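Local coordinates for peptidoglycan recognition protein 3 (Branchiostoma belcheri tsingtauense, PDB 4Z8I) that probably cleaves the amide bond between muramic acid and L-alanine in bacterial peptidoglycan, pairing a zinc amidase domain with a chitin-binding domain, at residues D8-P13 and W37-R42; V30-S35 and C52-A57; S70-R75 and N112-H117; G97-T102 and V132-N137. All blocks are in the same frame, centred on the assembly; numbering follows the deposited sequence.

Contact 1: residues D8-P13 and W37-R42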
loop_
_atom_site.group_PDB
_atom_site.type_symbol
_atom_site.label_atom_id
_atom_site.label_comp_id
_atom_site.label_asym_id
_atom_site.label_seq_id
_atom_site.Cartn_x
_atom_site.Cartn_y
_atom_site.Cartn_z
ATOM N N ASP A 8 21.581 -12.613 4.475
ATOM C CA ASP A 8 21.971 -13.532 5.538
ATOM C C ASP A 8 21.393 -13.118 6.888
ATOM O O ASP A 8 21.477 -13.865 7.861
ATOM C CB ASP A 8 23.495 -13.675 5.613
ATOM C CG ASP A 8 24.200 -12.361 5.904
ATOM O OD1 ASP A 8 23.561 -11.294 5.794
ATOM O OD2 ASP A 8 25.403 -12.399 6.233
ATOM N N GLY A 9 20.807 -11.925 6.940
ATOM C CA GLY A 9 20.127 -11.461 8.136
ATOM C C GLY A 9 20.981 -10.600 9.048
ATOM O O GLY A 9 20.572 -10.269 10.163
ATOM N N ARG A 10 22.169 -10.236 8.577
ATOM C CA ARG A 10 23.061 -9.390 9.356
ATOM C C ARG A 10 22.901 -7.920 8.970
ATOM O O ARG A 10 22.309 -7.602 7.938
ATOM C CB ARG A 10 24.508 -9.853 9.198
ATOM C CG ARG A 10 24.684 -11.346 9.451
ATOM C CD ARG A 10 25.884 -11.648 10.335
ATOM N NE ARG A 10 25.726 -11.102 11.681
ATOM C CZ ARG A 10 26.586 -11.299 12.676
ATOM N NH1 ARG A 10 27.671 -12.038 12.484
ATOM N NH2 ARG A 10 26.359 -10.759 13.864
ATOM N N CYS A 11 23.419 -7.029 9.811
ATOM C CA CYS A 11 23.222 -5.594 9.627
ATOM C C CYS A 11 24.213 -4.807 10.476
ATOM O O CYS A 11 25.018 -5.389 11.201
ATOM C CB CYS A 11 21.794 -5.206 10.017
ATOM S SG CYS A 11 21.410 -5.499 11.768
ATOM N N GLY A 12 24.145 -3.481 10.392
ATOM C CA GLY A 12 25.030 -2.627 11.162
ATOM C C GLY A 12 26.245 -2.162 10.381
ATOM O O GLY A 12 26.348 -2.407 9.179
ATOM N N PRO A 13 27.176 -1.484 11.068
ATOM C CA PRO A 13 28.382 -0.909 10.461
ATOM C C PRO A 13 29.451 -1.953 10.137
ATOM O O PRO A 13 30.410 -1.637 9.432
ATOM C CB PRO A 13 28.888 0.043 11.546
ATOM C CG PRO A 13 28.422 -0.567 12.816
ATOM C CD PRO A 13 27.088 -1.183 12.508
ATOM N N TRP A 37 24.572 -6.493 18.074
ATOM C CA TRP A 37 25.417 -7.574 17.592
ATOM C C TRP A 37 25.325 -7.749 16.083
ATOM O O TRP A 37 25.862 -8.705 15.526
ATOM C CB TRP A 37 25.047 -8.866 18.316
ATOM C CG TRP A 37 24.873 -8.648 19.786
ATOM C CD1 TRP A 37 23.699 -8.452 20.456
ATOM C CD2 TRP A 37 25.911 -8.579 20.767
ATOM N NE1 TRP A 37 23.945 -8.275 21.798
ATOM C CE2 TRP A 37 25.296 -8.351 22.014
ATOM C CE3 TRP A 37 27.302 -8.695 20.713
ATOM C CZ2 TRP A 37 26.026 -8.237 23.193
ATOM C CZ3 TRP A 37 28.022 -8.582 21.883
ATOM C CH2 TRP A 37 27.385 -8.355 23.107
ATOM N N GLY A 38 24.644 -6.816 15.427
ATOM C CA GLY A 38 24.585 -6.793 13.980
ATOM C C GLY A 38 23.675 -7.844 13.382
ATOM O O GLY A 38 23.917 -8.322 12.274
ATOM N N TRP A 39 22.629 -8.211 14.116
ATOM C CA TRP A 39 21.607 -9.104 13.587
ATOM C C TRP A 39 20.287 -8.366 13.424
ATOM O O TRP A 39 19.945 -7.498 14.227
ATOM C CB TRP A 39 21.397 -10.312 14.506
ATOM C CG TRP A 39 22.458 -11.360 14.405
ATOM C CD1 TRP A 39 23.498 -11.561 15.266
ATOM C CD2 TRP A 39 22.577 -12.362 13.391
ATOM N NE1 TRP A 39 24.259 -12.626 14.847
ATOM C CE2 TRP A 39 23.717 -13.133 13.696
ATOM C CE3 TRP A 39 21.833 -12.680 12.251
ATOM C CZ2 TRP A 39 24.128 -14.201 12.901
ATOM C CZ3 TRP A 39 22.244 -13.738 11.465
ATOM C CH2 TRP A 39 23.378 -14.486 11.794
ATOM N N CYS A 40 19.549 -8.708 12.376
ATOM C CA CYS A 40 18.176 -8.249 12.251
ATOM C C CYS A 40 17.288 -9.133 13.122
ATOM O O CYS A 40 17.224 -10.350 12.925
ATOM C CB CYS A 40 17.718 -8.279 10.792
ATOM S SG CYS A 40 18.500 -7.016 9.753
ATOM N N GLY A 41 16.621 -8.515 14.095
ATOM C CA GLY A 41 15.790 -9.237 15.042
ATOM C C GLY A 41 14.449 -8.568 15.274
ATOM O O GLY A 41 14.147 -7.547 14.657
ATOM N N ARG A 42 13.654 -9.131 16.181
ATOM C CA ARG A 42 12.279 -8.682 16.393
ATOM C C ARG A 42 11.990 -8.313 17.844
ATOM O O ARG A 42 10.994 -7.648 18.136
ATOM C CB ARG A 42 11.304 -9.782 15.967
ATOM C CG ARG A 42 11.341 -11.003 16.876
ATOM C CD ARG A 42 10.433 -12.121 16.388
ATOM N NE ARG A 42 10.930 -12.760 15.174
ATOM C CZ ARG A 42 10.341 -13.795 14.586
ATOM N NH1 ARG A 42 10.856 -14.319 13.481
ATOM N NH2 ARG A 42 9.234 -14.307 15.106
#

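Contact 2: residues V30-S35 and C52-A57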
loop_
_atom_site.group_PDB
_atom_site.type_symbol
_atom_site.label_atom_id
_atom_site.label_comp_id
_atom_site.label_asym_id
_atom_site.label_seq_id
_atom_site.Cartn_x
_atom_site.Cartn_y
_atom_site.Cartn_z
ATOM N N VAL A 30 9.259 -9.186 9.993
ATOM C CA VAL A 30 9.083 -9.348 11.433
ATOM C C VAL A 30 10.365 -8.945 12.177
ATOM O O VAL A 30 10.309 -8.333 13.247
ATOM C CB VAL A 30 8.639 -10.793 11.791
ATOM C CG1 VAL A 30 9.598 -11.815 11.204
ATOM C CG2 VAL A 30 8.527 -10.972 13.293
ATOM N N ASP A 31 11.515 -9.266 11.587
ATOM C CA ASP A 31 12.808 -8.870 12.140
ATOM C C ASP A 31 13.300 -7.560 11.525
ATOM O O ASP A 31 14.132 -7.568 10.616
ATOM C CB ASP A 31 13.853 -9.972 11.919
ATOM C CG ASP A 31 13.506 -11.263 12.639
ATOM O OD1 ASP A 31 13.471 -11.260 13.888
ATOM O OD2 ASP A 31 13.284 -12.285 11.957
ATOM N N HIS A 32 12.798 -6.437 12.032
ATOM C CA HIS A 32 13.095 -5.131 11.439
ATOM C C HIS A 32 13.986 -4.240 12.303
ATOM O O HIS A 32 14.138 -3.050 12.023
ATOM C CB HIS A 32 11.797 -4.394 11.114
ATOM C CG HIS A 32 10.790 -4.434 12.220
ATOM N ND1 HIS A 32 11.086 -4.046 13.509
ATOM C CD2 HIS A 32 9.490 -4.813 12.230
ATOM C CE1 HIS A 32 10.012 -4.190 14.267
ATOM N NE2 HIS A 32 9.030 -4.650 13.514
ATOM N N CYS A 33 14.573 -4.811 13.350
ATOM C CA CYS A 33 15.455 -4.050 14.224
ATOM C C CYS A 33 16.891 -4.544 14.136
ATOM O O CYS A 33 17.158 -5.736 14.286
ATOM C CB CYS A 33 14.975 -4.132 15.671
ATOM S SG CYS A 33 13.368 -3.372 15.967
ATOM N N CYS A 34 17.816 -3.621 13.896
ATOM C CA CYS A 34 19.232 -3.954 13.869
ATOM C C CYS A 34 19.811 -3.791 15.269
ATOM O O CYS A 34 19.858 -2.682 15.798
ATOM C CB CYS A 34 19.969 -3.048 12.883
ATOM S SG CYS A 34 21.635 -3.599 12.455
ATOM N N SER A 35 20.250 -4.896 15.863
ATOM C CA SER A 35 20.718 -4.899 17.248
ATOM C C SER A 35 22.186 -4.492 17.389
ATOM O O SER A 35 22.832 -4.118 16.409
ATOM C CB SER A 35 20.509 -6.281 17.871
ATOM O OG SER A 35 21.353 -7.244 17.264
ATOM N N CYS A 52 20.814 0.352 18.799
ATOM C CA CYS A 52 19.861 -0.370 17.969
ATOM C C CYS A 52 19.125 0.585 17.040
ATOM O O CYS A 52 18.956 1.762 17.358
ATOM C CB CYS A 52 18.853 -1.120 18.843
ATOM S SG CYS A 52 19.543 -2.520 19.753
ATOM N N VAL A 53 18.696 0.080 15.887
ATOM C CA VAL A 53 17.898 0.872 14.956
ATOM C C VAL A 53 16.630 0.119 14.575
ATOM O O VAL A 53 16.697 -0.998 14.060
ATOM C CB VAL A 53 18.680 1.215 13.670
ATOM C CG1 VAL A 53 17.892 2.203 12.825
ATOM C CG2 VAL A 53 20.046 1.788 14.008
ATOM N N ASP A 54 15.476 0.726 14.840
ATOM C CA ASP A 54 14.199 0.136 14.457
ATOM C C ASP A 54 13.727 0.739 13.138
ATOM O O ASP A 54 13.264 1.881 13.095
ATOM C CB ASP A 54 13.154 0.343 15.559
ATOM C CG ASP A 54 11.812 -0.295 15.229
ATOM O OD1 ASP A 54 11.737 -1.105 14.280
ATOM O OD2 ASP A 54 10.828 0.009 15.933
ATOM N N TYR A 55 13.849 -0.037 12.065
ATOM C CA TYR A 55 13.524 0.446 10.726
ATOM C C TYR A 55 12.027 0.410 10.420
ATOM O O TYR A 55 11.612 0.654 9.288
ATOM C CB TYR A 55 14.328 -0.321 9.669
ATOM C CG TYR A 55 15.803 0.011 9.698
ATOM C CD1 TYR A 55 16.313 1.054 8.940
ATOM C CD2 TYR A 55 16.681 -0.710 10.495
ATOM C CE1 TYR A 55 17.652 1.368 8.971
ATOM C CE2 TYR A 55 18.025 -0.404 10.529
ATOM C CZ TYR A 55 18.505 0.638 9.765
ATOM O OH TYR A 55 19.844 0.950 9.796
ATOM N N SER A 56 11.223 0.120 11.438
ATOM C CA SER A 56 9.771 0.183 11.314
ATOM C C SER A 56 9.320 1.631 11.266
ATOM O O SER A 56 8.231 1.942 10.787
ATOM C CB SER A 56 9.107 -0.490 12.511
ATOM O OG SER A 56 9.640 -1.778 12.719
ATOM N N ALA A 57 10.173 2.512 11.776
ATOM C CA ALA A 57 9.821 3.910 11.962
ATOM C C ALA A 57 10.555 4.821 10.983
ATOM O O ALA A 57 11.665 4.516 10.545
ATOM C CB ALA A 57 10.111 4.326 13.392
#

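Contact 3: residues S70-R75 and N112-H117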
loop_
_atom_site.group_PDB
_atom_site.type_symbol
_atom_site.label_atom_id
_atom_site.label_comp_id
_atom_site.label_asym_id
_atom_site.label_seq_id
_atom_site.Cartn_x
_atom_site.Cartn_y
_atom_site.Cartn_z
ATOM N N SER A 70 -9.343 15.052 4.099
ATOM C CA SER A 70 -9.333 16.498 4.288
ATOM C C SER A 70 -8.104 17.144 3.653
ATOM O O SER A 70 -8.115 18.334 3.338
ATOM C CB SER A 70 -9.393 16.846 5.777
ATOM O OG SER A 70 -8.218 16.422 6.440
ATOM N N GLU A 71 -7.045 16.363 3.463
ATOM C CA GLU A 71 -5.826 16.895 2.860
ATOM C C GLU A 71 -5.882 16.931 1.338
ATOM O O GLU A 71 -5.328 17.839 0.721
ATOM C CB GLU A 71 -4.595 16.117 3.322
ATOM C CG GLU A 71 -4.259 16.290 4.794
ATOM C CD GLU A 71 -2.929 15.667 5.157
ATOM O OE1 GLU A 71 -2.927 14.565 5.747
ATOM O OE2 GLU A 71 -1.883 16.278 4.851
ATOM N N TRP A 72 -6.538 15.944 0.728
ATOM C CA TRP A 72 -6.678 15.951 -0.729
ATOM C C TRP A 72 -7.946 16.651 -1.198
ATOM O O TRP A 72 -8.191 16.763 -2.396
ATOM C CB TRP A 72 -6.521 14.555 -1.364
ATOM C CG TRP A 72 -7.503 13.476 -0.961
ATOM C CD1 TRP A 72 -7.279 12.453 -0.082
ATOM C CD2 TRP A 72 -8.828 13.274 -1.474
ATOM N NE1 TRP A 72 -8.386 11.647 0.002
ATOM C CE2 TRP A 72 -9.352 12.128 -0.841
ATOM C CE3 TRP A 72 -9.627 13.959 -2.392
ATOM C CZ2 TRP A 72 -10.637 11.653 -1.101
ATOM C CZ3 TRP A 72 -10.902 13.484 -2.650
ATOM C CH2 TRP A 72 -11.395 12.345 -2.008
ATOM N N GLY A 73 -8.737 17.136 -0.248
ATOM C CA GLY A 73 -9.889 17.956 -0.572
ATOM C C GLY A 73 -11.161 17.188 -0.855
ATOM O O GLY A 73 -11.935 17.563 -1.736
ATOM N N SER A 74 -11.382 16.117 -0.102
ATOM C CA SER A 74 -12.585 15.312 -0.258
ATOM C C SER A 74 -13.831 16.139 -0.003
ATOM O O SER A 74 -13.805 17.094 0.775
ATOM C CB SER A 74 -12.557 14.127 0.705
ATOM O OG SER A 74 -13.764 13.391 0.652
ATOM N N ARG A 75 -14.919 15.776 -0.672
ATOM C CA ARG A 75 -16.200 16.409 -0.420
ATOM C C ARG A 75 -16.821 15.711 0.777
ATOM O O ARG A 75 -16.360 14.646 1.187
ATOM C CB ARG A 75 -17.117 16.296 -1.641
ATOM C CG ARG A 75 -17.700 14.914 -1.862
ATOM C CD ARG A 75 -18.952 14.977 -2.725
ATOM N NE ARG A 75 -18.649 14.913 -4.151
ATOM C CZ ARG A 75 -19.569 14.947 -5.110
ATOM N NH1 ARG A 75 -19.204 14.881 -6.381
ATOM N NH2 ARG A 75 -20.853 15.054 -4.798
ATOM N N ASN A 112 -11.396 14.241 -8.794
ATOM C CA ASN A 112 -12.078 13.899 -10.032
ATOM C C ASN A 112 -12.701 12.516 -9.969
ATOM O O ASN A 112 -13.861 12.335 -10.344
ATOM C CB ASN A 112 -11.110 13.933 -11.219
ATOM C CG ASN A 112 -10.609 15.317 -11.558
ATOM O OD1 ASN A 112 -9.595 15.440 -12.245
ATOM N ND2 ASN A 112 -11.307 16.351 -11.122
ATOM N N ILE A 113 -11.925 11.539 -9.504
ATOM C CA ILE A 113 -12.417 10.170 -9.413
ATOM C C ILE A 113 -13.608 10.078 -8.457
ATOM O O ILE A 113 -14.599 9.397 -8.740
ATOM C CB ILE A 113 -11.297 9.191 -9.009
ATOM C CG1 ILE A 113 -10.247 9.118 -10.119
ATOM C CG2 ILE A 113 -11.862 7.807 -8.742
ATOM C CD1 ILE A 113 -9.130 8.130 -9.854
ATOM N N GLN A 114 -13.515 10.792 -7.341
ATOM C CA GLN A 114 -14.600 10.837 -6.370
ATOM C C GLN A 114 -15.848 11.438 -7.002
ATOM O O GLN A 114 -16.935 10.880 -6.887
ATOM C CB GLN A 114 -14.191 11.648 -5.135
ATOM C CG GLN A 114 -15.247 11.671 -4.034
ATOM C CD GLN A 114 -14.822 12.482 -2.822
ATOM O OE1 GLN A 114 -14.523 13.671 -2.929
ATOM N NE2 GLN A 114 -14.799 11.841 -1.660
ATOM N N ASN A 115 -15.684 12.574 -7.674
ATOM C CA ASN A 115 -16.805 13.224 -8.342
ATOM C C ASN A 115 -17.449 12.328 -9.392
ATOM O O ASN A 115 -18.662 12.345 -9.571
ATOM C CB ASN A 115 -16.366 14.549 -8.971
ATOM C CG ASN A 115 -16.019 15.597 -7.936
ATOM O OD1 ASN A 115 -16.357 15.464 -6.757
ATOM N ND2 ASN A 115 -15.354 16.657 -8.374
ATOM N N TYR A 116 -16.634 11.540 -10.082
ATOM C CA TYR A 116 -17.147 10.602 -11.070
ATOM C C TYR A 116 -17.941 9.478 -10.413
ATOM O O TYR A 116 -19.000 9.092 -10.903
ATOM C CB TYR A 116 -16.006 10.029 -11.918
ATOM C CG TYR A 116 -16.410 8.872 -12.806
ATOM C CD1 TYR A 116 -17.452 8.994 -13.714
ATOM C CD2 TYR A 116 -15.732 7.662 -12.746
ATOM C CE1 TYR A 116 -17.815 7.941 -14.528
ATOM C CE2 TYR A 116 -16.085 6.606 -13.557
ATOM C CZ TYR A 116 -17.127 6.751 -14.445
ATOM O OH TYR A 116 -17.486 5.698 -15.254
ATOM N N HIS A 117 -17.433 8.955 -9.302
ATOM C CA HIS A 117 -18.115 7.866 -8.606
ATOM C C HIS A 117 -19.419 8.305 -7.941
ATOM O O HIS A 117 -20.409 7.576 -7.959
ATOM C CB HIS A 117 -17.190 7.221 -7.573
ATOM C CG HIS A 117 -16.144 6.337 -8.172
ATOM N ND1 HIS A 117 -15.181 5.707 -7.414
ATOM C CD2 HIS A 117 -15.911 5.973 -9.455
ATOM C CE1 HIS A 117 -14.399 4.994 -8.204
ATOM N NE2 HIS A 117 -14.820 5.138 -9.448
#

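Contact 4: residues G97-T102 and V132-N137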
loop_
_atom_site.group_PDB
_atom_site.type_symbol
_atom_site.label_atom_id
_atom_site.label_comp_id
_atom_site.label_asym_id
_atom_site.label_seq_id
_atom_site.Cartn_x
_atom_site.Cartn_y
_atom_site.Cartn_z
ATOM N N GLY A 97 -6.833 5.755 -16.294
ATOM C CA GLY A 97 -6.947 7.176 -16.558
ATOM C C GLY A 97 -5.622 7.907 -16.427
ATOM O O GLY A 97 -4.556 7.342 -16.673
ATOM N N ALA A 98 -5.688 9.173 -16.030
ATOM C CA ALA A 98 -4.505 10.026 -16.002
ATOM C C ALA A 98 -3.508 9.639 -14.916
ATOM O O ALA A 98 -3.890 9.224 -13.823
ATOM C CB ALA A 98 -4.910 11.482 -15.848
ATOM N N THR A 99 -2.225 9.777 -15.233
ATOM C CA THR A 99 -1.167 9.661 -14.242
ATOM C C THR A 99 -0.971 11.022 -13.588
ATOM O O THR A 99 -1.339 12.050 -14.155
ATOM C CB THR A 99 0.163 9.217 -14.881
ATOM O OG1 THR A 99 0.439 10.027 -16.031
ATOM C CG2 THR A 99 0.089 7.764 -15.312
ATOM N N CYS A 100 -0.396 11.027 -12.391
ATOM C CA CYS A 100 -0.132 12.265 -11.671
ATOM C C CYS A 100 1.204 12.156 -10.945
ATOM O O CYS A 100 1.556 11.088 -10.449
ATOM C CB CYS A 100 -1.263 12.564 -10.690
ATOM S SG CYS A 100 -1.598 11.242 -9.514
ATOM N N SER A 101 1.941 13.259 -10.880
ATOM C CA SER A 101 3.322 13.216 -10.410
ATOM C C SER A 101 3.582 14.077 -9.174
ATOM O O SER A 101 4.659 14.013 -8.581
ATOM C CB SER A 101 4.265 13.625 -11.544
ATOM O OG SER A 101 5.618 13.545 -11.136
ATOM N N THR A 102 2.596 14.881 -8.791
ATOM C CA THR A 102 2.715 15.729 -7.609
ATOM C C THR A 102 1.536 15.501 -6.675
ATOM O O THR A 102 0.498 14.993 -7.098
ATOM C CB THR A 102 2.765 17.215 -7.991
ATOM O OG1 THR A 102 1.581 17.564 -8.717
ATOM C CG2 THR A 102 3.972 17.492 -8.857
ATOM N N VAL A 132 -3.247 5.319 -5.059
ATOM C CA VAL A 132 -1.804 5.509 -5.091
ATOM C C VAL A 132 -1.454 6.262 -6.362
ATOM O O VAL A 132 -1.906 5.891 -7.447
ATOM C CB VAL A 132 -1.053 4.159 -5.074
ATOM C CG1 VAL A 132 0.423 4.367 -5.333
ATOM C CG2 VAL A 132 -1.257 3.448 -3.743
ATOM N N GLY A 133 -0.676 7.330 -6.227
ATOM C CA GLY A 133 -0.261 8.110 -7.379
ATOM C C GLY A 133 1.206 7.900 -7.698
ATOM O O GLY A 133 1.966 7.405 -6.865
ATOM N N ASN A 134 1.609 8.283 -8.906
ATOM C CA ASN A 134 3.004 8.173 -9.313
ATOM C C ASN A 134 3.896 9.127 -8.527
ATOM O O ASN A 134 5.121 9.076 -8.640
ATOM C CB ASN A 134 3.151 8.411 -10.820
ATOM C CG ASN A 134 2.946 7.147 -11.638
ATOM O OD1 ASN A 134 2.600 6.094 -11.103
ATOM N ND2 ASN A 134 3.162 7.248 -12.945
ATOM N N ASP A 135 3.271 9.992 -7.730
ATOM C CA ASP A 135 3.994 10.883 -6.830
ATOM C C ASP A 135 4.510 10.113 -5.618
ATOM O O ASP A 135 5.222 10.662 -4.777
ATOM C CB ASP A 135 3.098 12.036 -6.373
ATOM C CG ASP A 135 1.936 11.570 -5.509
ATOM O OD1 ASP A 135 1.491 10.414 -5.678
ATOM O OD2 ASP A 135 1.464 12.363 -4.665
ATOM N N GLY A 136 4.135 8.840 -5.529
ATOM C CA GLY A 136 4.620 7.975 -4.472
ATOM C C GLY A 136 3.795 8.059 -3.204
ATOM O O GLY A 136 4.147 7.461 -2.189
ATOM N N ASN A 137 2.694 8.800 -3.259
ATOM C CA ASN A 137 1.835 8.964 -2.091
ATOM C C ASN A 137 0.636 8.021 -2.077
ATOM O O ASN A 137 0.203 7.533 -3.123
ATOM C CB ASN A 137 1.354 10.411 -1.981
ATOM C CG ASN A 137 2.442 11.353 -1.505
ATOM O OD1 ASN A 137 3.141 11.073 -0.529
ATOM N ND2 ASN A 137 2.592 12.480 -2.197
#

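Contact 1: residues D8-P13 and W37-R42
Arg10 lays its guanidinium flat on the indole of Trp39, a cation-pi stack in the small disulfide-rich chitin-binding domain, whose cysteine pattern resembles that of hevein. The planes are 19° apart, and Arg10 CZ lies 3.8 Å from the centroid of the five-membered ring of Trp39. Nearer the backbone, Arg10 CD covers the six-membered ring in a CH-pi contact; bends at chi2 (-135°) and chi3 fold the chain across the indole. A serine in place of Arg10 lacks both the cation and the aliphatic cover, and the Trp39 indole, having lost its partner in the stack, would probably turn more easily. The backbones themselves form a single bridge, Arg10 with Trp39. Cys40 N donates to Gly9 O at 2.9 Å, almost straight, while Gly38 O receives Cys11 N at 2.8 Å and, weakly, Arg10 NE. What positions Arg10 lies further out: Asp8 OD1 accepts from Arg10 N in an Asx turn, and Asp8 OD2 is salt-bridged to Arg6. Disulfides to Cys34 and Cys25 tie down Cys11 and Cys40 respectively, and between these two anchors Cys11 CB packs against Cys40 SG at 3.8 Å.

Contact 2: residues V30-S35 and C52-A57
His32 to Ser35 and Cys52 to Ser56 run antiparallel, 174° apart in direction, with Cys34 and Val53 as a hydrogen-bonded pair (Cys34 N to Val53 O 2.9 Å, Val53 N to Cys34 O 3.0 Å) and Cys33 and Asp54 as a non-hydrogen-bonded one. A third backbone bond, from Tyr55 N to His32 O, extends the pairing past the strand. Cys33 and Asp54 occupy one face of the sheet, Cys34 and Val53 the other. On the first face the Asp54 carboxylate lies alongside the imidazole of His32, their planes 26° apart, with Asp54 OD1 3.1 Å from His32 ND1. The same oxygen accepts Ser56 N from above the carboxylate plane, an Asx turn that holds the acid in place as the chain enters a type I turn. Ser56 CB sits squarely over the centre of the imidazole, 4.1 Å from its centroid, while Val30 O lies over the opposite face, toward the rim. An alanine at His32 has no ring to place between Ser56 CB and Val30 O, which would probably open a gap next to Ser56 and beside Asp54. Across the contact, Tyr55 is met at its ring edge: His32 O lies in its plane, and Tyr55 CE2 reaches Cys34 CB at 4.0 Å. Near the far end, Cys52 SG packs on Ser35 CA. Cys33 is bound to Cys47 and Cys52 to Cys49, while His32 and Cys33 together face Gly41 in a classic beta bulge. A tiny three-stranded antiparallel sheet pinned by disulfides is the arrangement of hevein-like chitin-binding domains.

Contact 3: residues S70-R75 and N112-H117
Gln114 NE2 is held by two acceptors: it donates to Ser74 OG at 3.0 Å, nearly straight and in the plane of its own amide, and to Asp125 OD1. The contact belongs to the amidase domain of the peptidoglycan recognition fold, where helix 103-120 covers the turn that follows the short helix 69-72. Gly73, with positive phi, is the first residue to leave the helical conformation, and Ser74 and Arg75 follow it. The other end of the same amide is used as well, since Gln114 OE1 receives Arg75 N at 3.1 Å, the donor tilted 24° from the carbonyl plane. Both ends of a buried amide are thus satisfied, which should fix its rotation. Gln114 gets there with CG anti to its backbone N (chi1 -177°) and an extended chain beyond, reaching straight out from its helix. Trp72 comes in by its rim: Trp72 CH2 lies 3.5 Å from Gln114 NE2, with the amide near the edge of the indole and the two planes well inclined to each other. The indole nitrogen, Trp72 NE1, is hydrogen-bonded to Glu140 O, joining this corner to strand 138-140, and Ser74 CB lies over one face of the ring, toward its rim. One helical position further along, Arg75 NH1 donates to Asn115 OD1 at 2.9 Å from above the carbonyl plane, and the same nitrogen forms a salt bridge to Asp119. Arg75 is therefore shared between two residues of the helix. The turn is closed internally by Ser74 OG, which donates to a lone pair of Arg75 O at 2.9 Å.

Contact 4: residues G97-T102 and V132-N137
A beta-hairpin turn of the amidase domain, joining strands 130-132 and 138-140, packs here against the loop that leads into helix 103-120, with Asn134 and Asp135 at its apex meeting Cys100 and Ser101. The hairpin is a type I turn from Gly133 to Gly136 with a G1 bulge: Gly136 N donates to Gly133 O, Gly133 N donates to Asn137 O, and Gly136 takes the positive phi (86°) that calls for glycine. Cys100 O sits at the start of the turn, 3.1 Å from Asn134 CB and 3.2 Å from Asn134 N, and Ser101 O approaches Asp135 CB at 3.3 Å. Cys100 SG, disulfide-bonded to Cys106 of the helix, lies 4.0 Å from Gly133 CA. Beside the turn, Thr99 CG2 lies 3.9 Å from Asn134 ND2, the two side chains lying across one another. Behind these contacts, Thr102 stands at the N-cap of the helix with OG1 hydrogen-bonded to the OG atoms of Ser104 and Ser105, while Asn134 O and Thr173 OG1 are hydrogen-bonded. Asp135 braces its own turn. Its chi1 of 66° carries the carboxylate back over the hairpin, where OD2 is also hydrogen-bonded to Tyr139 OH. Asn137 then binds both oxygens from above the carboxylate plane, its N reaching Asp135 OD1 at 3.1 Å in an Asx turn and its ND2 reaching Asp135 OD2 at 2.7 Å.

Overall arrangement
The four contacts fall into two groups, one for each domain. Contacts 1 and 2, with centres 9 Å apart, interlock in the chitin-binding domain: the Cys11–Cys34 disulfide joins them, and Gly41 N lies 2.8 Å from Cys33 O where their strands are neighbours in one sheet. Contacts 3 and 4 lie in the amidase domain, centres 15 Å apart, linked through helix 103-120, which follows 97-102 and contains 112-117. The zinc ion is bound there by His93, His202 and Cys210; His93 sits on strand 87-94, which runs on toward contact 4. Between the groups, contacts 2 and 4 stay about 15 Å apart at their nearest atoms.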